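Response regulator ChrA (Corynebacterium diphtheriae, PDB 4YN8) probably acts as the DNA-binding response regulator of a haem-sensing two-component system, adjusting transcription when its receiver domain is phosphorylated. Local coordinates at residues A87-L90 with A91-A95; Q141-A145 with R146-I150; Q156-N160 with R161-A165; L167-E171 with A172-T176; T176-V179 with H180-S183. The protein carries 1 engineered substitution. One frame throughout, in Å; residues are numbered along the deposited sequence. Where two conformers were deposited one is given.

Interaction 1: residues A87-L90 with A91-A95; sequences ADIL and AAVEA
The bond from Glu94 N to Leu90 O, 2.8 Å long with an N-H...O angle of 163°, is the shortest at the start of helix 89-94, the helical link of the beta-alpha-beta unit between strands 77-81 and 99-102 in the receiver domain's CheY-like fold. Further back, Val93 N donates to Ile89 O over 2.9 Å and Ala92 N to Asp88 O over 3.0 Å. Asp88 occupies the N-cap. Its CG stands anti to its own backbone N (chi1 -164°), which carries the carboxylate forward until OD1 accepts from Ala91 N at 3.1 Å. The donor reaches OD1 from above the carboxylate plane, and the Ala91 methyl rests against the same group. A carboxylate in this position would be expected to interact favourably with the positive end of the helix dipole. At the exposed edge of the helix, the extended chain of Glu94 slants across Leu90, whose CG comes within 3.8 Å of Glu94 CD. Helix 126-136 packs against Ile89, Leu90 and Val93, while Ile63 of helix 62-72 touches Ala91 and Ala92. On the side packed by helix 126-136, Ile89 CG1 lies 4.4 Å from Val93 CG2, a loose apolar touch.

Interaction 2: residues Q141-A145 with R146-I150; sequences QALSA and REIEI
The flat carboxylate of Glu147 carries this contact: the CD2 methyl of Leu143 lies over one face, above OE1, 3.2 Å from Glu147 OE1, and Ser144 N donates to OE1 from the anti side, 25° out of the plane, over 2.9 Å. Glu147 N returns a 3.1 Å bond to Ser144 OG. This reciprocal pair is a capping box, with Ser144 as the N-cap of helix 145-155. Because chi1 of 67° holds OG between the serine's own backbone N and carbonyl carbon, the hydroxyl faces the first turn. A water gives Glu147 OE1 a second donor, at 2.6 Å, and also donates to Ala142 O. Beside the polar box, Leu143 CB meets Ile148 CD1 at 3.8 Å. Farther along, Arg146 NH1 and Glu149 OE1 form a salt bridge of 3.0 Å. Glu147 OE2 probably bonds to His180 ND1 on helix 171-185, against which Glu147 also packs through Ile181; Arg146 and Ile150 lean on Leu167 of helix 160-167.

Interaction 3: residues Q156-N160 with R161-A165; sequences QGLSN and RQLAA
From Ser159 to Gln162, whose CA atoms are 5.1 Å apart, the chain turns into helix 160-167 just after Gly157, at positive phi (89°), has ended the previous helix in a Schellman motif. The side chains of Ser159 and Gln162 then start the new helix. Ser159 is the N-cap: OG accepts from Gln162 N over 3.1 Å. In return the glutamine, extended beyond CG, reaches back along the turn, and OE1 accepts from Ser159 N at 2.9 Å. That bond is nearly straight (170°) and falls in the amide plane on a lone pair of OE1. A weak bond of 3.3 Å from Ser159 OG to the same OE1 completes the capping box. Leu158, just before the cap, supplies the apolar counterpart, its CG 3.8 Å from Gln162 CB and its CB 4.0 Å from Leu163 CD2, where Asn153 of helix 145-155 joins the packing. Asn160 turns its side chain elsewhere, with OD1 bonded to Arg190 NH2, and touches Lys175 and Leu178 of helix 171-185. Since the capping acceptor is a neutral amide, the box probably depends more on the direction of its bonds than on charge. The straight bond from Ser159 N, with the weak one from its hydroxyl, is consistent with the oxygen end of the amide facing the cap; the hydroxyl accepts one bond and donates weakly in another.

Interaction 4: residues L167-E171 with A172-T176; sequences LFISE and ATVKT
Ile169 and Val174 make the tight part of this turn: Ile169 CD1 presses on Val174 CG2 at 3.8 Å, the two side chains crossing at about a right angle. Ile169 holds CG1 between its backbone N and carbonyl carbon (chi1 55°), a crowded position that sends CD1 inward, where Thr173 CG2 flanks it at 4.1 Å. Arg146 of helix 145-155 touches Ile169, whereas Val174 is met by Leu163 of helix 160-167. Val174 N donates to Ser170 O over 2.9 Å. The segment runs out of the first helix of the helix-turn-helix, through Phe168 at positive phi, and into helix 171-185, the expected recognition helix of a LuxR-type domain. Ser170 is the N-cap of that helix. Toward solvent the contacts turn polar and are partly made through water. Ser170 OG and Thr173 OG1 share a hydrogen bond of 2.8 Å, and a water bridges Thr173 OG1 to Ser170 N, accepting from the latter at 3.0 Å. One turn on, Ala172 O receives both Thr176 OG1 and Thr176 N, each at 3.0 Å and from opposite faces of its plane. Glu171 and Lys175 are joined through their backbones, Lys175 N to Glu171 O at 2.8 Å, while the bent lysine chain leads away, its NZ only distantly and weakly paired with a sulfate ion, probably from the crystallisation liquor.

Interaction 5: residues T176-V179 with H180-S183; sequences THLV and HIYS. With SO4 (sulfate ion), chain D.
Backbone bonds come first: Tyr182 N donates to Leu178 O over 2.9 Å, Ile181 N to His177 O over the same 2.9 Å, and Ser183 N to Val179 O over 3.1 Å, regular i to i-4 links in the later part of helix 171-185. The apolar contacts follow one side of the helix. Leu178 and Tyr182 run side by side and point the same way, with Leu178 CB 4.1 Å from Tyr182 CZ; Leu178 CD2 also approaches Ile181 CD1 at 4.3 Å. Ile150 of helix 145-155 covers His177 and Leu178, while Arg190 and Ala193 of helix 190-199 lie against Tyr182. Aromatic and anionic contacts meet at the tyrosine. Leu178 O sits 3.1 Å above one face of its ring, offset toward the rim, and thus serves the helix bond and borders the ring at once. At the far edge, in the ring plane, Tyr182 OH donates to sulfate O1 over 2.6 Å; CG anti to the tyrosine's carbonyl carbon (chi1 -69°) lays the ring back along the helix, which leaves OH beside the sulfate. Arg190 N also binds this sulfate, which probably came from the crystallisation liquor. A sulfate held between a tyrosine hydroxyl and a backbone N-H near the start of helix 190-199 is consistent with a phosphate-sized anion site beside the recognition helix of a LuxR-type helix-turn-helix domain.

Interaction 1 stands apart: it belongs to the receiver domain, is partly buried, and its centre lies about 28 Å from that of interaction 5, the nearest of the others. Interactions 2 to 5 share the LuxR-type domain and touch one another. Four contacts open helices, each with different chemistry at the N-cap residue: carboxylate to backbone in 1, a charged box in 2, an amide box in 3, and hydroxyl paired with hydroxyl, plus a bridging water, in 4. Interactions 2, 3 and 4 lie at the surface; interaction 5, partly buried, continues the helix that interaction 4 begins, shares Thr176 with it, and exchanges capping for side-chain packing and an anion contact.

Interaction 1: residues A87-L90 with A91-A95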
loop_
_atom_site.group_PDB
_atom_site.type_symbol
_atom_site.label_atom_id
_atom_site.label_comp_id
_atom_site.label_asym_id
_atom_site.label_seq_id
_atom_site.Cartn_x
_atom_site.Cartn_y
_atom_site.Cartn_z
ATOM N N ALA A 87 1.413 -1.546 -6.072
ATOM C CA ALA A 87 0.326 -2.027 -5.228
ATOM C C ALA A 87 0.165 -1.209 -3.943
ATOM O O ALA A 87 1.045 -0.435 -3.576
ATOM C CB ALA A 87 0.568 -3.452 -4.847
ATOM N N ASP A 88 -0.919 -1.483 -3.218
ATOM C CA ASP A 88 -1.209 -0.785 -1.982
ATOM C C ASP A 88 -0.463 -1.446 -0.842
ATOM O O ASP A 88 -1.008 -2.300 -0.091
ATOM C CB ASP A 88 -2.700 -0.783 -1.680
ATOM C CG ASP A 88 -3.081 0.248 -0.641
ATOM O OD1 ASP A 88 -2.233 0.740 0.132
ATOM O OD2 ASP A 88 -4.279 0.539 -0.607
ATOM N N ILE A 89 0.812 -1.075 -0.744
ATOM C CA ILE A 89 1.693 -1.720 0.232
ATOM C C ILE A 89 1.215 -1.406 1.670
ATOM O O ILE A 89 1.307 -2.288 2.533
ATOM C CB ILE A 89 3.171 -1.339 -0.017
ATOM C CG1 ILE A 89 4.107 -2.092 0.960
ATOM C CG2 ILE A 89 3.340 0.145 0.146
ATOM C CD1 ILE A 89 5.579 -1.926 0.594
ATOM N N LEU A 90 0.702 -0.215 1.932
ATOM C CA LEU A 90 0.199 0.081 3.266
ATOM C C LEU A 90 -0.988 -0.838 3.613
ATOM O O LEU A 90 -1.020 -1.411 4.707
ATOM C CB LEU A 90 -0.178 1.520 3.404
ATOM C CG LEU A 90 -0.815 1.921 4.753
ATOM C CD1 LEU A 90 0.131 1.638 5.896
ATOM C CD2 LEU A 90 -1.248 3.408 4.711
ATOM N N ALA A 91 -1.941 -0.987 2.692
ATOM C CA ALA A 91 -3.077 -1.902 2.994
ATOM C C ALA A 91 -2.582 -3.323 3.213
ATOM O O ALA A 91 -3.151 -4.041 4.057
ATOM C CB ALA A 91 -4.131 -1.854 1.901
ATOM N N ALA A 92 -1.553 -3.750 2.463
ATOM C CA ALA A 92 -0.980 -5.095 2.620
ATOM C C ALA A 92 -0.363 -5.279 3.992
ATOM O O ALA A 92 -0.570 -6.307 4.661
ATOM C CB ALA A 92 0.043 -5.427 1.526
ATOM N N VAL A 93 0.382 -4.261 4.442
ATOM C CA VAL A 93 0.980 -4.327 5.774
ATOM C C VAL A 93 -0.128 -4.285 6.854
ATOM O O VAL A 93 -0.088 -5.024 7.866
ATOM C CB VAL A 93 2.058 -3.240 5.939
ATOM C CG1 VAL A 93 2.562 -3.150 7.392
ATOM C CG2 VAL A 93 3.238 -3.546 5.001
ATOM N N GLU A 94 -1.123 -3.452 6.640
ATOM C CA GLU A 94 -2.256 -3.359 7.589
ATOM C C GLU A 94 -3.050 -4.636 7.703
ATOM O O GLU A 94 -3.691 -4.880 8.727
ATOM C CB GLU A 94 -3.179 -2.227 7.215
ATOM C CG GLU A 94 -2.517 -0.873 7.494
ATOM C CD GLU A 94 -3.358 0.317 7.042
ATOM O OE1 GLU A 94 -4.088 0.202 6.020
ATOM O OE2 GLU A 94 -3.269 1.377 7.720
ATOM N N ALA A 95 -2.978 -5.469 6.700
ATOM C CA ALA A 95 -3.692 -6.753 6.741
ATOM C C ALA A 95 -3.126 -7.716 7.751
ATOM O O ALA A 95 -3.804 -8.702 8.127
ATOM C CB ALA A 95 -3.761 -7.371 5.372
#

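Interaction 2: residues Q141-A145 with R146-I150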
loop_
_atom_site.group_PDB
_atom_site.type_symbol
_atom_site.label_atom_id
_atom_site.label_comp_id
_atom_site.label_asym_id
_atom_site.label_seq_id
_atom_site.Cartn_x
_atom_site.Cartn_y
_atom_site.Cartn_z
ATOM N N GLN A 141 4.456 19.923 -1.131
ATOM C CA GLN A 141 4.992 21.212 -1.541
ATOM C C GLN A 141 4.316 22.367 -0.774
ATOM O O GLN A 141 3.210 22.248 -0.319
ATOM C CB GLN A 141 4.743 21.427 -3.054
ATOM C CG GLN A 141 3.274 21.527 -3.386
ATOM C CD GLN A 141 2.986 21.747 -4.877
ATOM O OE1 GLN A 141 3.904 21.918 -5.698
ATOM N NE2 GLN A 141 1.689 21.732 -5.230
ATOM N N ALA A 142 4.983 23.488 -0.717
ATOM C CA ALA A 142 4.436 24.662 -0.057
ATOM C C ALA A 142 3.253 25.149 -0.846
ATOM O O ALA A 142 3.118 24.842 -2.038
ATOM C CB ALA A 142 5.476 25.721 -0.010
ATOM N N LEU A 143 2.390 25.918 -0.212
ATOM C CA LEU A 143 1.374 26.637 -0.966
ATOM C C LEU A 143 2.084 27.548 -1.970
ATOM O O LEU A 143 3.136 28.144 -1.693
ATOM C CB LEU A 143 0.524 27.457 0.001
ATOM C CG LEU A 143 -0.539 26.694 0.783
ATOM C CD1 LEU A 143 -1.470 27.671 1.426
ATOM C CD2 LEU A 143 -1.367 25.855 -0.128
ATOM N N SER A 144 1.510 27.701 -3.157
ATOM C CA SER A 144 2.117 28.552 -4.148
ATOM C C SER A 144 1.717 30.034 -3.920
ATOM O O SER A 144 0.769 30.344 -3.205
ATOM C CB SER A 144 1.542 28.155 -5.512
ATOM O OG SER A 144 0.150 28.470 -5.588
ATOM N N ALA A 145 2.354 30.915 -4.668
ATOM C CA ALA A 145 2.076 32.327 -4.561
ATOM C C ALA A 145 0.604 32.573 -4.898
ATOM O O ALA A 145 -0.042 33.392 -4.257
ATOM C CB ALA A 145 2.973 33.123 -5.493
ATOM N N ARG A 146 0.088 31.870 -5.904
ATOM C CA ARG A 146 -1.305 32.024 -6.325
ATOM C C ARG A 146 -2.253 31.594 -5.232
ATOM O O ARG A 146 -3.256 32.242 -4.955
ATOM C CB ARG A 146 -1.603 31.212 -7.574
ATOM C CG ARG A 146 -3.061 31.228 -7.998
ATOM C CD ARG A 146 -3.468 32.653 -8.420
ATOM N NE ARG A 146 -3.040 32.867 -9.816
ATOM C CZ ARG A 146 -3.235 33.985 -10.521
ATOM N NH1 ARG A 146 -3.710 35.089 -9.942
ATOM N NH2 ARG A 146 -2.908 34.013 -11.824
ATOM N N GLU A 147 -1.926 30.487 -4.573
ATOM C CA GLU A 147 -2.762 30.004 -3.511
ATOM C C GLU A 147 -2.769 30.972 -2.301
ATOM O O GLU A 147 -3.836 31.203 -1.702
ATOM C CB GLU A 147 -2.322 28.594 -3.095
ATOM C CG GLU A 147 -2.747 27.478 -4.090
ATOM C CD GLU A 147 -2.019 26.132 -3.880
ATOM O OE1 GLU A 147 -0.877 26.073 -3.320
ATOM O OE2 GLU A 147 -2.565 25.108 -4.369
ATOM N N ILE A 148 -1.617 31.546 -1.976
ATOM C CA ILE A 148 -1.520 32.540 -0.896
ATOM C C ILE A 148 -2.343 33.775 -1.234
ATOM O O ILE A 148 -3.094 34.292 -0.404
ATOM C CB ILE A 148 -0.056 32.955 -0.651
ATOM C CG1 ILE A 148 0.793 31.779 -0.130
ATOM C CG2 ILE A 148 0.009 34.191 0.249
ATOM C CD1 ILE A 148 0.231 31.120 1.112
ATOM N N GLU A 149 -2.267 34.199 -2.500
ATOM C CA GLU A 149 -3.046 35.328 -2.974
ATOM C C GLU A 149 -4.493 35.072 -2.860
ATOM O O GLU A 149 -5.263 35.943 -2.412
ATOM C CB GLU A 149 -2.723 35.587 -4.462
ATOM C CG GLU A 149 -3.354 36.826 -5.038
ATOM C CD GLU A 149 -2.969 37.019 -6.518
ATOM O OE1 GLU A 149 -2.766 36.000 -7.244
ATOM O OE2 GLU A 149 -2.905 38.175 -6.961
ATOM N N ILE A 150 -4.940 33.871 -3.227
ATOM C CA ILE A 150 -6.341 33.565 -3.062
ATOM C C ILE A 150 -6.758 33.615 -1.595
ATOM O O ILE A 150 -7.842 34.142 -1.281
ATOM C CB ILE A 150 -6.667 32.189 -3.694
ATOM C CG1 ILE A 150 -6.698 32.343 -5.234
ATOM C CG2 ILE A 150 -7.985 31.646 -3.235
ATOM C CD1 ILE A 150 -6.734 31.026 -5.944
HETATM O O HOH W 1 0.638 23.990 -3.545
#

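Interaction 3: residues Q156-N160 with R161-A165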
loop_
_atom_site.group_PDB
_atom_site.type_symbol
_atom_site.label_atom_id
_atom_site.label_comp_id
_atom_site.label_asym_id
_atom_site.label_seq_id
_atom_site.Cartn_x
_atom_site.Cartn_y
_atom_site.Cartn_z
ATOM N N GLN A 156 -10.466 38.794 3.033
ATOM C CA GLN A 156 -11.189 40.043 2.862
ATOM C C GLN A 156 -12.671 39.869 2.530
ATOM O O GLN A 156 -13.355 40.844 2.336
ATOM C CB GLN A 156 -10.507 40.897 1.810
ATOM C CG GLN A 156 -9.109 41.310 2.200
ATOM C CD GLN A 156 -8.330 41.803 1.010
ATOM O OE1 GLN A 156 -8.734 42.753 0.366
ATOM N NE2 GLN A 156 -7.237 41.141 0.689
ATOM N N GLY A 157 -13.140 38.635 2.478
ATOM C CA GLY A 157 -14.527 38.281 2.332
ATOM C C GLY A 157 -15.011 38.159 0.903
ATOM O O GLY A 157 -16.194 38.250 0.655
ATOM N N LEU A 158 -14.112 37.932 -0.048
ATOM C CA LEU A 158 -14.532 37.896 -1.451
ATOM C C LEU A 158 -15.166 36.573 -1.788
ATOM O O LEU A 158 -14.684 35.527 -1.384
ATOM C CB LEU A 158 -13.337 38.165 -2.363
ATOM C CG LEU A 158 -13.021 39.607 -2.662
ATOM C CD1 LEU A 158 -12.563 40.395 -1.449
ATOM C CD2 LEU A 158 -11.972 39.662 -3.747
ATOM N N SER A 159 -16.233 36.607 -2.583
ATOM C CA SER A 159 -16.861 35.411 -3.148
ATOM C C SER A 159 -15.986 34.879 -4.292
ATOM O O SER A 159 -15.074 35.578 -4.788
ATOM C CB SER A 159 -18.224 35.775 -3.762
ATOM O OG SER A 159 -18.063 36.703 -4.816
ATOM N N ASN A 160 -16.308 33.685 -4.759
ATOM C CA ASN A 160 -15.611 33.111 -5.917
ATOM C C ASN A 160 -15.681 34.030 -7.125
ATOM O O ASN A 160 -14.681 34.207 -7.807
ATOM C CB ASN A 160 -16.201 31.769 -6.250
ATOM C CG ASN A 160 -15.836 30.686 -5.254
ATOM O OD1 ASN A 160 -15.099 30.860 -4.279
ATOM N ND2 ASN A 160 -16.374 29.541 -5.500
ATOM N N ARG A 161 -16.821 34.702 -7.348
ATOM C CA ARG A 161 -16.964 35.598 -8.496
ATOM C C ARG A 161 -16.099 36.819 -8.329
ATOM O O ARG A 161 -15.488 37.303 -9.268
ATOM C CB ARG A 161 -18.419 36.060 -8.714
ATOM C CG ARG A 161 -18.604 36.923 -9.972
ATOM C CD ARG A 161 -19.970 37.650 -10.090
ATOM N NE ARG A 161 -20.325 38.454 -8.895
ATOM C CZ ARG A 161 -19.655 39.526 -8.432
ATOM N NH1 ARG A 161 -18.541 39.990 -9.028
ATOM N NH2 ARG A 161 -20.100 40.143 -7.339
ATOM N N GLN A 162 -16.041 37.343 -7.112
ATOM C CA GLN A 162 -15.225 38.497 -6.872
ATOM C C GLN A 162 -13.739 38.200 -7.022
ATOM O O GLN A 162 -12.960 39.058 -7.470
ATOM C CB GLN A 162 -15.521 39.045 -5.463
ATOM C CG GLN A 162 -16.840 39.811 -5.412
ATOM C CD GLN A 162 -17.237 40.154 -4.000
ATOM O OE1 GLN A 162 -17.128 39.338 -3.095
ATOM N NE2 GLN A 162 -17.764 41.327 -3.829
ATOM N N LEU A 163 -13.349 37.002 -6.601
ATOM C CA LEU A 163 -11.980 36.538 -6.714
ATOM C C LEU A 163 -11.616 36.439 -8.166
ATOM O O LEU A 163 -10.563 36.863 -8.545
ATOM C CB LEU A 163 -11.787 35.155 -6.072
ATOM C CG LEU A 163 -11.779 35.088 -4.544
ATOM C CD1 LEU A 163 -11.785 33.672 -4.003
ATOM C CD2 LEU A 163 -10.574 35.839 -4.045
ATOM N N ALA A 164 -12.506 35.862 -8.965
ATOM C CA ALA A 164 -12.261 35.716 -10.400
ATOM C C ALA A 164 -12.047 37.060 -11.042
ATOM O O ALA A 164 -11.113 37.247 -11.834
ATOM C CB ALA A 164 -13.426 34.976 -11.041
ATOM N N ALA A 165 -12.895 38.017 -10.696
ATOM C CA ALA A 165 -12.835 39.334 -11.309
ATOM C C ALA A 165 -11.545 40.063 -10.915
ATOM O O ALA A 165 -10.855 40.672 -11.752
ATOM C CB ALA A 165 -14.065 40.122 -10.901
#

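Interaction 4: residues L167-E171 with A172-T176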
loop_
_atom_site.group_PDB
_atom_site.type_symbol
_atom_site.label_atom_id
_atom_site.label_comp_id
_atom_site.label_asym_id
_atom_site.label_seq_id
_atom_site.Cartn_x
_atom_site.Cartn_y
_atom_site.Cartn_z
ATOM N N LEU A 167 -8.632 38.738 -9.739
ATOM C CA LEU A 167 -7.394 38.045 -10.097
ATOM C C LEU A 167 -7.290 37.754 -11.614
ATOM O O LEU A 167 -6.265 37.244 -12.092
ATOM C CB LEU A 167 -7.292 36.712 -9.325
ATOM C CG LEU A 167 -7.284 36.959 -7.801
ATOM C CD1 LEU A 167 -7.094 35.661 -7.037
ATOM C CD2 LEU A 167 -6.243 37.958 -7.376
ATOM N N PHE A 168 -8.373 38.029 -12.327
ATOM C CA PHE A 168 -8.471 37.744 -13.786
ATOM C C PHE A 168 -8.266 36.308 -14.124
ATOM O O PHE A 168 -7.557 35.970 -15.085
ATOM C CB PHE A 168 -7.506 38.606 -14.601
ATOM C CG PHE A 168 -7.702 40.063 -14.417
ATOM C CD1 PHE A 168 -8.534 40.782 -15.244
ATOM C CD2 PHE A 168 -6.974 40.755 -13.435
ATOM C CE1 PHE A 168 -8.702 42.154 -15.079
ATOM C CE2 PHE A 168 -7.139 42.125 -13.258
ATOM C CZ PHE A 168 -8.013 42.813 -14.084
ATOM N N ILE A 169 -8.913 35.428 -13.359
ATOM C CA ILE A 169 -8.933 34.004 -13.680
ATOM C C ILE A 169 -10.397 33.581 -13.574
ATOM O O ILE A 169 -11.203 34.251 -12.922
ATOM C CB ILE A 169 -8.011 33.163 -12.748
ATOM C CG1 ILE A 169 -8.379 33.403 -11.267
ATOM C CG2 ILE A 169 -6.551 33.516 -12.947
ATOM C CD1 ILE A 169 -7.575 32.556 -10.275
ATOM N N SER A 170 -10.752 32.470 -14.202
ATOM C CA SER A 170 -12.138 32.066 -14.263
ATOM C C SER A 170 -12.599 31.582 -12.898
ATOM O O SER A 170 -11.791 31.071 -12.104
ATOM C CB SER A 170 -12.304 30.936 -15.273
ATOM O OG SER A 170 -11.747 29.704 -14.811
ATOM N N GLU A 171 -13.888 31.676 -12.638
ATOM C CA GLU A 171 -14.464 31.048 -11.410
ATOM C C GLU A 171 -14.136 29.554 -11.253
ATOM O O GLU A 171 -13.862 29.066 -10.141
ATOM C CB GLU A 171 -15.962 31.225 -11.363
ATOM C CG GLU A 171 -16.376 32.634 -10.999
ATOM C CD GLU A 171 -17.885 32.805 -10.985
ATOM O OE1 GLU A 171 -18.585 31.959 -10.390
ATOM O OE2 GLU A 171 -18.360 33.771 -11.612
ATOM N N ALA A 172 -14.127 28.817 -12.353
ATOM C CA ALA A 172 -13.701 27.400 -12.311
ATOM C C ALA A 172 -12.244 27.183 -11.885
ATOM O O ALA A 172 -11.958 26.253 -11.142
ATOM C CB ALA A 172 -13.933 26.736 -13.655
ATOM N N THR A 173 -11.353 28.043 -12.363
ATOM C CA THR A 173 -9.938 28.020 -11.990
ATOM C C THR A 173 -9.825 28.342 -10.486
ATOM O O THR A 173 -9.059 27.631 -9.749
ATOM C CB THR A 173 -9.150 29.039 -12.790
ATOM O OG1 THR A 173 -9.216 28.710 -14.187
ATOM C CG2 THR A 173 -7.705 29.049 -12.391
ATOM N N VAL A 174 -10.583 29.357 -10.047
ATOM C CA VAL A 174 -10.658 29.709 -8.572
ATOM C C VAL A 174 -11.078 28.483 -7.783
ATOM O O VAL A 174 -10.451 28.106 -6.764
ATOM C CB VAL A 174 -11.639 30.857 -8.254
ATOM C CG1 VAL A 174 -11.878 30.995 -6.755
ATOM C CG2 VAL A 174 -11.110 32.185 -8.799
ATOM N N LYS A 175 -12.171 27.860 -8.212
ATOM C CA LYS A 175 -12.674 26.669 -7.495
ATOM C C LYS A 175 -11.660 25.491 -7.429
ATOM O O LYS A 175 -11.517 24.842 -6.402
ATOM C CB LYS A 175 -14.042 26.241 -8.082
ATOM C CG LYS A 175 -15.237 26.684 -7.231
ATOM C CD LYS A 175 -15.481 25.661 -6.069
ATOM C CE LYS A 175 -15.696 26.267 -4.654
ATOM N NZ LYS A 175 -15.655 25.273 -3.534
ATOM N N THR A 176 -10.953 25.227 -8.510
ATOM C CA THR A 176 -9.903 24.220 -8.524
ATOM C C THR A 176 -8.792 24.515 -7.519
ATOM O O THR A 176 -8.321 23.612 -6.818
ATOM C CB THR A 176 -9.346 24.077 -9.932
ATOM O OG1 THR A 176 -10.446 23.649 -10.763
ATOM C CG2 THR A 176 -8.253 23.072 -9.969
HETATM O O HOH W 2 -8.780 30.939 -15.861
#

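Interaction 5: residues T176-V179 with H180-S183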
loop_
_atom_site.group_PDB
_atom_site.type_symbol
_atom_site.label_atom_id
_atom_site.label_comp_id
_atom_site.label_asym_id
_atom_site.label_seq_id
_atom_site.Cartn_x
_atom_site.Cartn_y
_atom_site.Cartn_z
ATOM N N THR A 176 -10.953 25.227 -8.510
ATOM C CA THR A 176 -9.903 24.220 -8.524
ATOM C C THR A 176 -8.792 24.515 -7.519
ATOM O O THR A 176 -8.321 23.612 -6.818
ATOM C CB THR A 176 -9.346 24.077 -9.932
ATOM O OG1 THR A 176 -10.446 23.649 -10.763
ATOM C CG2 THR A 176 -8.253 23.072 -9.969
ATOM N N HIS A 177 -8.364 25.775 -7.466
ATOM C CA HIS A 177 -7.369 26.191 -6.500
ATOM C C HIS A 177 -7.897 25.984 -5.096
ATOM O O HIS A 177 -7.130 25.559 -4.242
ATOM C CB HIS A 177 -6.988 27.652 -6.662
ATOM C CG HIS A 177 -6.119 27.946 -7.848
ATOM N ND1 HIS A 177 -4.913 27.315 -8.084
ATOM C CD2 HIS A 177 -6.273 28.843 -8.851
ATOM C CE1 HIS A 177 -4.360 27.807 -9.182
ATOM N NE2 HIS A 177 -5.176 28.724 -9.676
ATOM N N LEU A 178 -9.133 26.374 -4.840
ATOM C CA LEU A 178 -9.718 26.196 -3.494
ATOM C C LEU A 178 -9.722 24.737 -3.103
ATOM O O LEU A 178 -9.413 24.394 -1.936
ATOM C CB LEU A 178 -11.107 26.797 -3.349
ATOM C CG LEU A 178 -11.177 28.313 -3.431
ATOM C CD1 LEU A 178 -12.627 28.746 -3.465
ATOM C CD2 LEU A 178 -10.377 28.950 -2.298
ATOM N N VAL A 179 -10.061 23.847 -4.037
ATOM C CA VAL A 179 -9.985 22.398 -3.698
ATOM C C VAL A 179 -8.600 22.001 -3.201
ATOM O O VAL A 179 -8.475 21.317 -2.144
ATOM C CB VAL A 179 -10.456 21.471 -4.879
ATOM C CG1 VAL A 179 -10.115 20.018 -4.584
ATOM C CG2 VAL A 179 -11.939 21.659 -5.108
ATOM N N HIS A 180 -7.565 22.477 -3.879
ATOM C CA HIS A 180 -6.230 22.088 -3.529
ATOM C C HIS A 180 -5.841 22.729 -2.208
ATOM O O HIS A 180 -5.220 22.084 -1.373
ATOM C CB HIS A 180 -5.232 22.479 -4.583
ATOM C CG HIS A 180 -3.894 21.846 -4.386
ATOM N ND1 HIS A 180 -2.738 22.580 -4.228
ATOM C CD2 HIS A 180 -3.527 20.541 -4.300
ATOM C CE1 HIS A 180 -1.715 21.759 -4.081
ATOM N NE2 HIS A 180 -2.168 20.516 -4.107
ATOM N N ILE A 181 -6.239 23.990 -2.020
ATOM C CA ILE A 181 -5.877 24.699 -0.776
ATOM C C ILE A 181 -6.523 24.011 0.420
ATOM O O ILE A 181 -5.849 23.788 1.476
ATOM C CB ILE A 181 -6.329 26.195 -0.871
ATOM C CG1 ILE A 181 -5.454 26.984 -1.821
ATOM C CG2 ILE A 181 -6.359 26.848 0.499
ATOM C CD1 ILE A 181 -6.118 28.237 -2.380
ATOM N N TYR A 182 -7.796 23.665 0.302
ATOM C CA TYR A 182 -8.538 23.049 1.408
ATOM C C TYR A 182 -7.924 21.724 1.772
ATOM O O TYR A 182 -7.817 21.354 2.949
ATOM C CB TYR A 182 -10.009 22.830 1.013
ATOM C CG TYR A 182 -10.861 24.067 0.850
ATOM C CD1 TYR A 182 -10.374 25.344 1.095
ATOM C CD2 TYR A 182 -12.175 23.955 0.440
ATOM C CE1 TYR A 182 -11.176 26.463 0.906
ATOM C CE2 TYR A 182 -12.968 25.057 0.282
ATOM C CZ TYR A 182 -12.460 26.307 0.482
ATOM O OH TYR A 182 -13.266 27.401 0.283
ATOM N N SER A 183 -7.489 20.994 0.760
ATOM C CA SER A 183 -6.808 19.719 1.003
ATOM C C SER A 183 -5.490 19.937 1.794
ATOM O O SER A 183 -5.268 19.277 2.808
ATOM C CB SER A 183 -6.631 18.962 -0.316
ATOM O OG SER A 183 -5.570 18.033 -0.231
HETATM S S SO4 D . -16.766 26.978 0.155
HETATM O O1 SO4 D . -15.641 27.550 -0.640
HETATM O O2 SO4 D . -18.059 27.402 -0.368
HETATM O O3 SO4 D . -16.487 25.557 -0.027
HETATM O O4 SO4 D . -16.820 27.345 1.573
#